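Local coordinates for fatty acid metabolism regulator protein (Bacillus subtilis, PDB 1VI0), which represses genes for fatty acid transport and beta-oxidation as a DNA-binding homodimer whose DNA binding is inhibited by long-chain fatty acyl-CoA, at residues 9-14 / 60-65; 17-22 / 35-40; 51-56 / 118-123. All blocks are in the same frame, centred on the assembly; numbering follows the deposited sequence.

Interaction 1. Residues 9-14 / 60-65; sequences KYMQII and FKEKMG. With DCC (dodecyl-coa), chain C.
M11 and E62 carry most of this contact between helix 9-24 and helix 52-75. The two short segments run nearly perpendicular, at 101°, with their axes 11.5 Å apart at the closest point. That spacing is wide, and side chains bridge it. M11 is a selenomethionine. The bend at chi2 (-72°) carries its selenium toward E62, and chi3 then sets where the methyl CE points. SE lies 3.3 Å from E62 CG, a tight approach, and 3.7 Å from E62 CD. The selenium therefore meets the aliphatic part of the glutamate before its charged end. E62 reaches across because its CG stands anti to the backbone N (chi1 179°). A bend at chi2 then turns the carboxylate, and OE2 stays 4.0 Å from M11 SE.

K63 works on two sides. Its CB touches the ligand, 3.5 Å from C12 of DCC, the last carbon of the dodecyl chain. Beyond a bend at chi2 the chain straightens toward helix 9-24, where CE comes within 4.4 Å of I14 CG2. NZ makes a long, weak ion pair with D15. The two segments bury little surface between them, 188 Å² in all, and neither a hydrogen bond nor a salt bridge joins them.

F60 and M64 turn to the ligand instead. F60 CZ lies 3.5 Å from DCC CA4, and the selenomethionine methyl M64 CE lies 3.6 Å from DCC CA7. Nearby, the Y10 ring stacks on F49. One face of helix 52-75 thus packs on the DNA-binding domain and another lines the acyl pocket. This is the junction between helix-turn-helix domain and ligand-binding domain of a TetR-family repressor.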
loop_
_atom_site.group_PDB
_atom_site.type_symbol
_atom_site.label_atom_id
_atom_site.label_comp_id
_atom_site.label_asym_id
_atom_site.label_seq_id
_atom_site.Cartn_x
_atom_site.Cartn_y
_atom_site.Cartn_z
ATOM N N LYS A 9 -11.242 -27.529 -13.091
ATOM C CA LYS A 9 -9.778 -27.625 -13.314
ATOM C C LYS A 9 -9.124 -26.274 -13.246
ATOM O O LYS A 9 -8.223 -26.038 -12.418
ATOM C CB LYS A 9 -9.486 -28.471 -14.558
ATOM C CG LYS A 9 -9.290 -29.960 -14.208
ATOM C CD LYS A 9 -10.142 -30.910 -15.039
ATOM C CE LYS A 9 -9.899 -32.362 -14.598
ATOM N NZ LYS A 9 -10.885 -33.327 -15.164
ATOM N N TYR A 10 -9.623 -25.283 -13.964
ATOM C CA TYR A 10 -9.056 -23.926 -13.877
ATOM C C TYR A 10 -9.191 -23.387 -12.459
ATOM O O TYR A 10 -8.145 -23.164 -11.818
ATOM C CB TYR A 10 -9.655 -23.028 -14.911
ATOM C CG TYR A 10 -9.138 -21.623 -15.039
ATOM C CD1 TYR A 10 -8.127 -21.291 -15.928
ATOM C CD2 TYR A 10 -9.699 -20.590 -14.290
ATOM C CE1 TYR A 10 -7.677 -19.994 -16.046
ATOM C CE2 TYR A 10 -9.277 -19.286 -14.421
ATOM C CZ TYR A 10 -8.257 -18.989 -15.281
ATOM O OH TYR A 10 -7.796 -17.704 -15.458
HETATM N N MSE A 11 -10.393 -23.336 -11.880
HETATM C CA MSE A 11 -10.535 -22.844 -10.514
HETATM C C MSE A 11 -9.904 -23.692 -9.463
HETATM O O MSE A 11 -9.438 -23.141 -8.437
HETATM C CB MSE A 11 -11.996 -22.487 -10.208
HETATM C CG MSE A 11 -12.506 -21.379 -11.145
HETATM SE SE MSE A 11 -11.712 -19.684 -10.701
HETATM C CE MSE A 11 -11.802 -19.797 -8.788
ATOM N N GLN A 12 -9.757 -25.010 -9.627
ATOM C CA GLN A 12 -9.065 -25.829 -8.652
ATOM C C GLN A 12 -7.594 -25.372 -8.529
ATOM O O GLN A 12 -6.975 -25.449 -7.474
ATOM C CB GLN A 12 -9.000 -27.301 -9.074
ATOM C CG GLN A 12 -10.269 -28.093 -8.794
ATOM C CD GLN A 12 -10.065 -29.528 -9.327
ATOM O OE1 GLN A 12 -9.367 -30.275 -8.638
ATOM N NE2 GLN A 12 -10.619 -29.781 -10.492
ATOM N N ILE A 13 -7.040 -25.082 -9.726
ATOM C CA ILE A 13 -5.648 -24.613 -9.742
ATOM C C ILE A 13 -5.538 -23.219 -9.129
ATOM O O ILE A 13 -4.637 -22.978 -8.321
ATOM C CB ILE A 13 -5.091 -24.597 -11.178
ATOM C CG1 ILE A 13 -4.857 -26.057 -11.631
ATOM C CG2 ILE A 13 -3.793 -23.815 -11.254
ATOM C CD1 ILE A 13 -4.893 -26.193 -13.159
ATOM N N ILE A 14 -6.447 -22.332 -9.528
ATOM C CA ILE A 14 -6.388 -20.977 -8.915
ATOM C C ILE A 14 -6.486 -21.054 -7.395
ATOM O O ILE A 14 -5.757 -20.419 -6.648
ATOM C CB ILE A 14 -7.512 -20.101 -9.466
ATOM C CG1 ILE A 14 -7.301 -19.825 -10.951
ATOM C CG2 ILE A 14 -7.579 -18.791 -8.673
ATOM C CD1 ILE A 14 -6.108 -18.970 -11.285
ATOM N N PHE A 60 -5.577 -13.067 -9.529
ATOM C CA PHE A 60 -6.033 -11.722 -9.252
ATOM C C PHE A 60 -7.172 -11.322 -10.175
ATOM O O PHE A 60 -8.220 -10.868 -9.735
ATOM C CB PHE A 60 -4.913 -10.695 -9.288
ATOM C CG PHE A 60 -5.312 -9.334 -8.787
ATOM C CD1 PHE A 60 -6.239 -9.155 -7.776
ATOM C CD2 PHE A 60 -4.694 -8.188 -9.305
ATOM C CE1 PHE A 60 -6.547 -7.905 -7.297
ATOM C CE2 PHE A 60 -5.037 -6.940 -8.858
ATOM C CZ PHE A 60 -5.949 -6.768 -7.837
ATOM N N LYS A 61 -7.072 -11.539 -11.494
ATOM C CA LYS A 61 -8.138 -11.178 -12.416
ATOM C C LYS A 61 -9.468 -11.866 -12.162
ATOM O O LYS A 61 -10.508 -11.217 -12.265
ATOM C CB LYS A 61 -7.663 -11.492 -13.853
ATOM C CG LYS A 61 -8.549 -10.926 -14.938
ATOM C CD LYS A 61 -7.802 -11.055 -16.295
ATOM C CE LYS A 61 -8.698 -10.631 -17.437
ATOM N NZ LYS A 61 -9.833 -11.582 -17.650
ATOM N N GLU A 62 -9.435 -13.135 -11.816
ATOM C CA GLU A 62 -10.580 -13.962 -11.514
ATOM C C GLU A 62 -11.262 -13.523 -10.224
ATOM O O GLU A 62 -12.485 -13.319 -10.219
ATOM C CB GLU A 62 -10.085 -15.422 -11.368
ATOM C CG GLU A 62 -11.176 -16.415 -11.020
ATOM C CD GLU A 62 -12.401 -16.194 -11.885
ATOM O OE1 GLU A 62 -12.212 -16.018 -13.118
ATOM O OE2 GLU A 62 -13.511 -16.130 -11.320
ATOM N N LYS A 63 -10.514 -13.355 -9.175
ATOM C CA LYS A 63 -11.052 -12.955 -7.865
ATOM C C LYS A 63 -11.559 -11.531 -7.936
ATOM O O LYS A 63 -12.700 -11.236 -7.509
ATOM C CB LYS A 63 -10.042 -13.169 -6.775
ATOM C CG LYS A 63 -9.486 -14.520 -6.465
ATOM C CD LYS A 63 -10.526 -15.553 -6.052
ATOM C CE LYS A 63 -9.858 -16.809 -5.510
ATOM N NZ LYS A 63 -10.879 -17.742 -4.900
HETATM N N MSE A 64 -10.818 -10.612 -8.595
HETATM C CA MSE A 64 -11.296 -9.238 -8.733
HETATM C C MSE A 64 -12.590 -9.179 -9.504
HETATM O O MSE A 64 -13.518 -8.407 -9.206
HETATM C CB MSE A 64 -10.255 -8.324 -9.435
HETATM C CG MSE A 64 -10.752 -6.902 -9.685
HETATM SE SE MSE A 64 -11.129 -6.042 -7.957
HETATM C CE MSE A 64 -9.403 -5.360 -7.571
ATOM N N GLY A 65 -12.640 -9.941 -10.609
ATOM C CA GLY A 65 -13.824 -9.974 -11.456
ATOM C C GLY A 65 -15.058 -10.396 -10.697
ATOM O O GLY A 65 -16.150 -9.820 -10.870
HETATM C C2 DCC C . -2.678 14.152 -10.798
HETATM C C4 DCC C . -2.727 12.008 -11.463
HETATM C C5 DCC C . -3.129 11.547 -10.230
HETATM C C6 DCC C . -3.253 12.543 -9.235
HETATM C C8 DCC C . -3.008 9.847 -11.482
HETATM C C10 DCC C . -9.964 -7.679 -4.394
HETATM C C11 DCC C . -10.113 -9.190 -4.141
HETATM C C12 DCC C . -9.438 -10.058 -5.199
HETATM N N9 DCC C . -2.627 10.909 -12.267
HETATM N N7 DCC C . -3.283 10.176 -10.244
HETATM N N3 DCC C . -2.507 13.292 -11.815
HETATM N N1 DCC C . -3.077 13.845 -9.544
HETATM N N6 DCC C . -3.593 12.218 -7.987
HETATM C "C1'" DCC C . -2.347 10.944 -13.749
HETATM C "C2'" DCC C . -1.466 9.778 -14.248
HETATM O "O2'" DCC C . -0.111 10.298 -14.305
HETATM C "C3'" DCC C . -1.973 9.630 -15.721
HETATM O "O3'" DCC C . -1.509 10.804 -16.477
HETATM C "C4'" DCC C . -3.522 9.824 -15.476
HETATM O "O4'" DCC C . -3.630 10.684 -14.341
HETATM C "C5'" DCC C . -4.219 8.491 -15.327
HETATM O "O5'" DCC C . -3.587 7.614 -14.350
HETATM P P1 DCC C . -4.405 6.831 -13.230
HETATM O O11 DCC C . -3.473 6.028 -12.468
HETATM O O12 DCC C . -5.306 7.863 -12.479
HETATM O O6 DCC C . -5.434 5.973 -14.014
HETATM P P2 DCC C . -4.846 4.793 -14.768
HETATM O O21 DCC C . -6.034 3.931 -15.126
HETATM O O22 DCC C . -3.943 5.282 -15.817
HETATM O O7 DCC C . -3.955 3.880 -13.764
HETATM C CPA DCC C . -4.682 2.879 -12.920
HETATM C CPB DCC C . -3.659 2.120 -12.024
HETATM C CP8 DCC C . -2.675 3.123 -11.396
HETATM C CP7 DCC C . -2.878 1.188 -12.944
HETATM C CP9 DCC C . -4.313 1.229 -11.030
HETATM O OP3 DCC C . -3.335 4.177 -10.777
HETATM C CP6 DCC C . -1.697 2.479 -10.433
HETATM O OP2 DCC C . -0.887 1.658 -10.844
HETATM N NP2 DCC C . -1.808 2.902 -9.205
HETATM C CP5 DCC C . -0.929 2.326 -8.105
HETATM C CP4 DCC C . -1.848 1.253 -7.401
HETATM C CP3 DCC C . -1.017 0.418 -6.410
HETATM O OP1 DCC C . -0.049 -0.228 -6.811
HETATM N NP1 DCC C . -1.384 0.492 -5.172
HETATM C CP2 DCC C . -0.730 -0.191 -4.034
HETATM C CP1 DCC C . -1.774 -1.165 -3.575
HETATM S S DCC C . -2.571 -2.193 -4.829
HETATM P P3 DCC C . -0.915 10.856 -17.970
HETATM O O31 DCC C . -0.060 9.684 -18.160
HETATM O O32 DCC C . -2.029 10.861 -18.930
HETATM O O33 DCC C . -0.168 12.162 -17.963
HETATM C CA1 DCC C . -1.373 -3.544 -4.965
HETATM C CA2 DCC C . -1.988 -4.832 -5.598
HETATM O OA1 DCC C . -0.244 -3.459 -4.538
HETATM C CA3 DCC C . -2.796 -5.660 -4.582
HETATM C CA4 DCC C . -4.224 -5.949 -4.861
HETATM C CA5 DCC C . -5.208 -5.133 -4.054
HETATM C CA6 DCC C . -6.458 -5.885 -3.635
HETATM C CA7 DCC C . -7.734 -5.473 -4.335
HETATM C CA8 DCC C . -9.007 -5.501 -3.569
HETATM C CA9 DCC C . -9.530 -6.880 -3.155
#

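Interaction 2. Residues 17-22 / 35-40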
loop_
_atom_site.group_PDB
_atom_site.type_symbol
_atom_site.label_atom_id
_atom_site.label_comp_id
_atom_site.label_asym_id
_atom_site.label_seq_id
_atom_site.Cartn_x
_atom_site.Cartn_y
_atom_site.Cartn_z
ATOM N N ALA A 17 -3.325 -22.388 -5.956
ATOM C CA ALA A 17 -2.319 -21.327 -6.067
ATOM C C ALA A 17 -2.437 -20.346 -4.896
ATOM O O ALA A 17 -1.422 -20.000 -4.305
ATOM C CB ALA A 17 -2.461 -20.578 -7.363
ATOM N N VAL A 18 -3.677 -19.976 -4.546
ATOM C CA VAL A 18 -3.811 -19.044 -3.400
ATOM C C VAL A 18 -3.147 -19.591 -2.168
ATOM O O VAL A 18 -2.436 -18.923 -1.442
ATOM C CB VAL A 18 -5.295 -18.730 -3.129
ATOM C CG1 VAL A 18 -5.420 -17.924 -1.828
ATOM C CG2 VAL A 18 -5.873 -17.931 -4.271
ATOM N N GLU A 19 -3.428 -20.863 -1.876
ATOM C CA GLU A 19 -2.888 -21.536 -0.721
ATOM C C GLU A 19 -1.385 -21.623 -0.704
ATOM O O GLU A 19 -0.716 -21.239 0.257
ATOM C CB GLU A 19 -3.489 -22.953 -0.669
ATOM C CG GLU A 19 -3.331 -23.503 0.755
ATOM C CD GLU A 19 -2.563 -24.799 0.757
ATOM O OE1 GLU A 19 -1.406 -24.830 0.250
ATOM O OE2 GLU A 19 -3.124 -25.792 1.273
ATOM N N VAL A 20 -0.811 -22.130 -1.811
ATOM C CA VAL A 20 0.628 -22.300 -1.894
ATOM C C VAL A 20 1.361 -20.979 -1.828
ATOM O O VAL A 20 2.324 -20.834 -1.074
ATOM C CB VAL A 20 1.010 -23.070 -3.182
ATOM C CG1 VAL A 20 2.506 -23.098 -3.355
ATOM C CG2 VAL A 20 0.403 -24.465 -3.187
ATOM N N ILE A 21 0.872 -19.994 -2.577
ATOM C CA ILE A 21 1.497 -18.651 -2.600
ATOM C C ILE A 21 1.383 -17.996 -1.224
ATOM O O ILE A 21 2.345 -17.386 -0.720
ATOM C CB ILE A 21 0.865 -17.793 -3.683
ATOM C CG1 ILE A 21 1.217 -18.258 -5.112
ATOM C CG2 ILE A 21 1.172 -16.329 -3.524
ATOM C CD1 ILE A 21 0.158 -17.824 -6.113
ATOM N N ALA A 22 0.284 -18.209 -0.506
ATOM C CA ALA A 22 0.108 -17.619 0.811
ATOM C C ALA A 22 1.087 -18.280 1.799
ATOM O O ALA A 22 1.783 -17.600 2.525
ATOM C CB ALA A 22 -1.324 -17.843 1.305
ATOM N N ALA A 35 0.762 -27.739 -8.594
ATOM C CA ALA A 35 0.221 -28.975 -9.145
ATOM C C ALA A 35 -0.016 -30.022 -8.048
ATOM O O ALA A 35 -1.120 -30.545 -7.925
ATOM C CB ALA A 35 1.185 -29.531 -10.201
ATOM N N LYS A 36 0.983 -30.229 -7.209
ATOM C CA LYS A 36 0.874 -31.157 -6.078
ATOM C C LYS A 36 -0.276 -30.748 -5.182
ATOM O O LYS A 36 -1.222 -31.515 -4.966
ATOM C CB LYS A 36 2.188 -31.153 -5.285
ATOM N N GLN A 37 -0.281 -29.467 -4.771
ATOM C CA GLN A 37 -1.384 -28.951 -3.976
ATOM C C GLN A 37 -2.720 -29.158 -4.641
ATOM O O GLN A 37 -3.704 -29.523 -3.951
ATOM C CB GLN A 37 -1.159 -27.466 -3.636
ATOM C CG GLN A 37 -2.381 -26.842 -2.948
ATOM C CD GLN A 37 -2.527 -27.341 -1.524
ATOM O OE1 GLN A 37 -1.527 -27.593 -0.845
ATOM N NE2 GLN A 37 -3.775 -27.472 -1.074
ATOM N N ALA A 38 -2.888 -28.959 -5.956
ATOM C CA ALA A 38 -4.182 -29.143 -6.567
ATOM C C ALA A 38 -4.467 -30.617 -6.913
ATOM O O ALA A 38 -5.558 -30.899 -7.410
ATOM C CB ALA A 38 -4.398 -28.286 -7.805
ATOM N N GLY A 39 -3.485 -31.482 -6.829
ATOM C CA GLY A 39 -3.680 -32.904 -7.107
ATOM C C GLY A 39 -3.673 -33.259 -8.573
ATOM O O GLY A 39 -4.210 -34.317 -8.960
ATOM N N VAL A 40 -3.142 -32.403 -9.417
ATOM C CA VAL A 40 -3.077 -32.589 -10.867
ATOM C C VAL A 40 -1.619 -32.707 -11.293
ATOM O O VAL A 40 -0.704 -32.625 -10.453
ATOM C CB VAL A 40 -3.723 -31.399 -11.593
ATOM C CG1 VAL A 40 -5.184 -31.229 -11.211
ATOM C CG2 VAL A 40 -2.938 -30.117 -11.283
#
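Q37, E19 and V20 join helix 9-24 to helix 31-38 in the TetR-type DNA-binding domain. Helix 31-38 is the first helix of the predicted helix-turn-helix motif. Q37 has the largest buried area of the three. Its CG is anti to the backbone N (chi1 173°), and a bend at chi2 swings the amide beside the carboxylate of E19. The two side chains cross at about a right angle, and their flat ends are tilted 58° against each other.

The polar fit is poor. Q37 NE2 is 3.0 Å from E19 OE2, but the angle is wrong for a hydrogen bond. Q37 OE1 is 3.0 Å from E19 OE1, and both are acceptors. The placing of O and N in this amide may therefore be uncertain. E19 also sits close to the like charge of E23. With an alanine in place of E19 the carboxylate is gone, and the Q37 amide would probably lose the group it lies against and be freer to turn.

After Q37, helix 31-38 ends in a Schellman motif at G39, whose phi is positive (81°). V40 then leads on toward helix 42-48 and packs on I45. The rest of the contact is apolar, on the buried V20. It meets the stem of Q37 with a single methyl: V20 CG2 is 3.4 Å from Q37 CB and 3.7 Å from Q37 CG.

Interaction 3. Residues 51-56 / 118-123; sequences NKEDIL and RQKINE. With DCC (dodecyl-coa), chain C.
E53 and K120 form a salt bridge between helix 52-75 and helix 115-141. K120 NZ donates to E53 OE2 at 3.1 Å, on the syn side and 29° out of the carboxylate plane. The same NZ is also bridged to E116. Further in, L56 CD2 and I121 CD1 pack at 4.4 Å.

On the ligand side, N122 can be followed atom by atom. CB lies 3.5 Å from DCC OP2, with the methyl CP7 also near. CG lies near both amide oxygens, OP1 and OP2. At the tip the amide divides its work. OD1 accepts from R118 NE at 3.0 Å, with N122 OD1 in the guanidinium plane. ND2 donates twice, to DCC OP1 at 2.7 Å and to DCC OP2 at 3.0 Å. R118 NH1 gives OP1 a second donor, while the thioester oxygen OA1 lies over one face of the guanidinium.

R118 thus fixes the turn of the N122 amide, and both donate to OP1 of the pantetheine arm. Helix 115-141 binds that arm by hydrogen bonds, while its salt bridge and the L56-I121 packing tie it to helix 52-75. This is consistent with a route from acyl-CoA to the DNA-binding domain.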
loop_
_atom_site.group_PDB
_atom_site.type_symbol
_atom_site.label_atom_id
_atom_site.label_comp_id
_atom_site.label_asym_id
_atom_site.label_seq_id
_atom_site.Cartn_x
_atom_site.Cartn_y
_atom_site.Cartn_z
ATOM N N ASN A 51 2.781 -19.760 -17.238
ATOM C CA ASN A 51 3.819 -19.901 -16.249
ATOM C C ASN A 51 3.267 -19.389 -14.873
ATOM O O ASN A 51 2.079 -19.032 -14.836
ATOM C CB ASN A 51 5.028 -19.022 -16.599
ATOM C CG ASN A 51 4.592 -17.637 -17.072
ATOM O OD1 ASN A 51 3.628 -17.036 -16.564
ATOM N ND2 ASN A 51 5.245 -17.163 -18.124
ATOM N N LYS A 52 4.126 -19.401 -13.895
ATOM C CA LYS A 52 3.800 -18.971 -12.509
ATOM C C LYS A 52 3.221 -17.569 -12.514
ATOM O O LYS A 52 2.159 -17.250 -11.928
ATOM C CB LYS A 52 5.106 -18.959 -11.703
ATOM C CG LYS A 52 4.987 -18.891 -10.221
ATOM C CD LYS A 52 6.320 -19.124 -9.519
ATOM C CE LYS A 52 7.184 -17.893 -9.508
ATOM N NZ LYS A 52 8.136 -17.898 -8.356
ATOM N N GLU A 53 3.917 -16.650 -13.162
ATOM C CA GLU A 53 3.417 -15.286 -13.310
ATOM C C GLU A 53 2.004 -15.259 -13.845
ATOM O O GLU A 53 1.147 -14.537 -13.285
ATOM C CB GLU A 53 4.413 -14.473 -14.122
ATOM C CG GLU A 53 4.092 -13.021 -14.315
ATOM C CD GLU A 53 5.155 -12.334 -15.185
ATOM O OE1 GLU A 53 6.286 -12.156 -14.708
ATOM O OE2 GLU A 53 4.763 -11.982 -16.313
ATOM N N ASP A 54 1.653 -16.007 -14.888
ATOM C CA ASP A 54 0.320 -16.085 -15.440
ATOM C C ASP A 54 -0.728 -16.568 -14.419
ATOM O O ASP A 54 -1.838 -16.026 -14.373
ATOM C CB ASP A 54 0.302 -16.977 -16.671
ATOM C CG ASP A 54 -0.959 -16.890 -17.480
ATOM O OD1 ASP A 54 -1.613 -15.813 -17.516
ATOM O OD2 ASP A 54 -1.398 -17.914 -18.026
ATOM N N ILE A 55 -0.363 -17.500 -13.568
ATOM C CA ILE A 55 -1.227 -17.975 -12.489
ATOM C C ILE A 55 -1.474 -16.829 -11.476
ATOM O O ILE A 55 -2.663 -16.569 -11.201
ATOM C CB ILE A 55 -0.677 -19.181 -11.759
ATOM C CG1 ILE A 55 -0.548 -20.398 -12.723
ATOM C CG2 ILE A 55 -1.568 -19.586 -10.591
ATOM C CD1 ILE A 55 0.313 -21.499 -12.074
ATOM N N LEU A 56 -0.474 -16.103 -11.102
ATOM C CA LEU A 56 -0.659 -14.980 -10.135
ATOM C C LEU A 56 -1.605 -13.931 -10.686
ATOM O O LEU A 56 -2.562 -13.426 -10.074
ATOM C CB LEU A 56 0.665 -14.340 -9.823
ATOM C CG LEU A 56 0.586 -13.216 -8.742
ATOM C CD1 LEU A 56 0.302 -13.847 -7.390
ATOM C CD2 LEU A 56 1.948 -12.509 -8.732
ATOM N N ARG A 118 4.239 -5.812 -12.165
ATOM C CA ARG A 118 3.370 -4.977 -11.327
ATOM C C ARG A 118 2.362 -4.169 -12.127
ATOM O O ARG A 118 1.220 -3.900 -11.669
ATOM C CB ARG A 118 4.181 -4.104 -10.429
ATOM C CG ARG A 118 3.400 -3.280 -9.446
ATOM C CD ARG A 118 2.327 -4.170 -8.720
ATOM N NE ARG A 118 1.839 -3.283 -7.648
ATOM C CZ ARG A 118 2.535 -3.010 -6.558
ATOM N NH1 ARG A 118 2.059 -2.111 -5.678
ATOM N NH2 ARG A 118 3.663 -3.626 -6.319
ATOM N N GLN A 119 2.762 -3.739 -13.319
ATOM C CA GLN A 119 1.820 -3.019 -14.202
ATOM C C GLN A 119 0.661 -3.914 -14.620
ATOM O O GLN A 119 -0.483 -3.485 -14.764
ATOM C CB GLN A 119 2.538 -2.653 -15.515
ATOM C CG GLN A 119 3.277 -1.330 -15.472
ATOM C CD GLN A 119 3.783 -1.017 -16.892
ATOM O OE1 GLN A 119 4.391 -1.904 -17.503
ATOM N NE2 GLN A 119 3.491 0.187 -17.341
ATOM N N LYS A 120 0.986 -5.188 -14.873
ATOM C CA LYS A 120 -0.022 -6.152 -15.298
ATOM C C LYS A 120 -1.051 -6.338 -14.186
ATOM O O LYS A 120 -2.235 -6.206 -14.410
ATOM C CB LYS A 120 0.621 -7.486 -15.670
ATOM C CG LYS A 120 1.764 -7.283 -16.687
ATOM C CD LYS A 120 2.354 -8.630 -17.111
ATOM C CE LYS A 120 3.544 -8.367 -18.043
ATOM N NZ LYS A 120 4.391 -9.589 -18.204
ATOM N N ILE A 121 -0.530 -6.487 -12.957
ATOM C CA ILE A 121 -1.415 -6.636 -11.796
ATOM C C ILE A 121 -2.261 -5.410 -11.616
ATOM O O ILE A 121 -3.501 -5.438 -11.541
ATOM C CB ILE A 121 -0.540 -6.855 -10.515
ATOM C CG1 ILE A 121 0.159 -8.214 -10.595
ATOM C CG2 ILE A 121 -1.442 -6.757 -9.281
ATOM C CD1 ILE A 121 1.483 -8.275 -9.831
ATOM N N ASN A 122 -1.615 -4.222 -11.683
ATOM C CA ASN A 122 -2.307 -2.983 -11.448
ATOM C C ASN A 122 -3.398 -2.649 -12.431
ATOM O O ASN A 122 -4.371 -1.975 -12.094
ATOM C CB ASN A 122 -1.361 -1.822 -11.215
ATOM C CG ASN A 122 -0.691 -1.972 -9.853
ATOM O OD1 ASN A 122 -0.701 -3.036 -9.207
ATOM N ND2 ASN A 122 -0.080 -0.908 -9.410
ATOM N N GLU A 123 -3.290 -3.130 -13.676
ATOM C CA GLU A 123 -4.331 -2.924 -14.676
ATOM C C GLU A 123 -5.627 -3.611 -14.246
ATOM O O GLU A 123 -6.713 -3.086 -14.466
ATOM C CB GLU A 123 -3.814 -3.399 -16.032
ATOM C CG GLU A 123 -4.667 -3.355 -17.221
ATOM C CD GLU A 123 -5.137 -2.005 -17.692
ATOM O OE1 GLU A 123 -6.361 -1.867 -17.994
ATOM O OE2 GLU A 123 -4.317 -1.070 -17.743
HETATM C C2 DCC C . -2.678 14.152 -10.798
HETATM C C4 DCC C . -2.727 12.008 -11.463
HETATM C C5 DCC C . -3.129 11.547 -10.230
HETATM C C6 DCC C . -3.253 12.543 -9.235
HETATM C C8 DCC C . -3.008 9.847 -11.482
HETATM C C10 DCC C . -9.964 -7.679 -4.394
HETATM C C11 DCC C . -10.113 -9.190 -4.141
HETATM C C12 DCC C . -9.438 -10.058 -5.199
HETATM N N9 DCC C . -2.627 10.909 -12.267
HETATM N N7 DCC C . -3.283 10.176 -10.244
HETATM N N3 DCC C . -2.507 13.292 -11.815
HETATM N N1 DCC C . -3.077 13.845 -9.544
HETATM N N6 DCC C . -3.593 12.218 -7.987
HETATM C "C1'" DCC C . -2.347 10.944 -13.749
HETATM C "C2'" DCC C . -1.466 9.778 -14.248
HETATM O "O2'" DCC C . -0.111 10.298 -14.305
HETATM C "C3'" DCC C . -1.973 9.630 -15.721
HETATM O "O3'" DCC C . -1.509 10.804 -16.477
HETATM C "C4'" DCC C . -3.522 9.824 -15.476
HETATM O "O4'" DCC C . -3.630 10.684 -14.341
HETATM C "C5'" DCC C . -4.219 8.491 -15.327
HETATM O "O5'" DCC C . -3.587 7.614 -14.350
HETATM P P1 DCC C . -4.405 6.831 -13.230
HETATM O O11 DCC C . -3.473 6.028 -12.468
HETATM O O12 DCC C . -5.306 7.863 -12.479
HETATM O O6 DCC C . -5.434 5.973 -14.014
HETATM P P2 DCC C . -4.846 4.793 -14.768
HETATM O O21 DCC C . -6.034 3.931 -15.126
HETATM O O22 DCC C . -3.943 5.282 -15.817
HETATM O O7 DCC C . -3.955 3.880 -13.764
HETATM C CPA DCC C . -4.682 2.879 -12.920
HETATM C CPB DCC C . -3.659 2.120 -12.024
HETATM C CP8 DCC C . -2.675 3.123 -11.396
HETATM C CP7 DCC C . -2.878 1.188 -12.944
HETATM C CP9 DCC C . -4.313 1.229 -11.030
HETATM O OP3 DCC C . -3.335 4.177 -10.777
HETATM C CP6 DCC C . -1.697 2.479 -10.433
HETATM O OP2 DCC C . -0.887 1.658 -10.844
HETATM N NP2 DCC C . -1.808 2.902 -9.205
HETATM C CP5 DCC C . -0.929 2.326 -8.105
HETATM C CP4 DCC C . -1.848 1.253 -7.401
HETATM C CP3 DCC C . -1.017 0.418 -6.410
HETATM O OP1 DCC C . -0.049 -0.228 -6.811
HETATM N NP1 DCC C . -1.384 0.492 -5.172
HETATM C CP2 DCC C . -0.730 -0.191 -4.034
HETATM C CP1 DCC C . -1.774 -1.165 -3.575
HETATM S S DCC C . -2.571 -2.193 -4.829
HETATM P P3 DCC C . -0.915 10.856 -17.970
HETATM O O31 DCC C . -0.060 9.684 -18.160
HETATM O O32 DCC C . -2.029 10.861 -18.930
HETATM O O33 DCC C . -0.168 12.162 -17.963
HETATM C CA1 DCC C . -1.373 -3.544 -4.965
HETATM C CA2 DCC C . -1.988 -4.832 -5.598
HETATM O OA1 DCC C . -0.244 -3.459 -4.538
HETATM C CA3 DCC C . -2.796 -5.660 -4.582
HETATM C CA4 DCC C . -4.224 -5.949 -4.861
HETATM C CA5 DCC C . -5.208 -5.133 -4.054
HETATM C CA6 DCC C . -6.458 -5.885 -3.635
HETATM C CA7 DCC C . -7.734 -5.473 -4.335
HETATM C CA8 DCC C . -9.007 -5.501 -3.569
HETATM C CA9 DCC C . -9.530 -6.880 -3.155
#

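In the fold
All three contacts are partly buried and join helices. Interactions 1 and 2 share helix 9-24, and interactions 1 and 3 share helix 52-75. Interaction 2 lies farthest out, its centre about 20 Å from the centre of the chain. It stays wholly within the DNA-binding domain and has no ligand contact. There an exposed glutamine meets a partly exposed glutamate with no bond between them, beside a buried valine. Interactions 1 and 3 lie deeper and both touch DCC, but differently. Interaction 1 meets the dodecyl tail with apolar groups, while interaction 3 binds the polar pantetheine arm with hydrogen bonds. Between segments, only interaction 3 has a salt bridge.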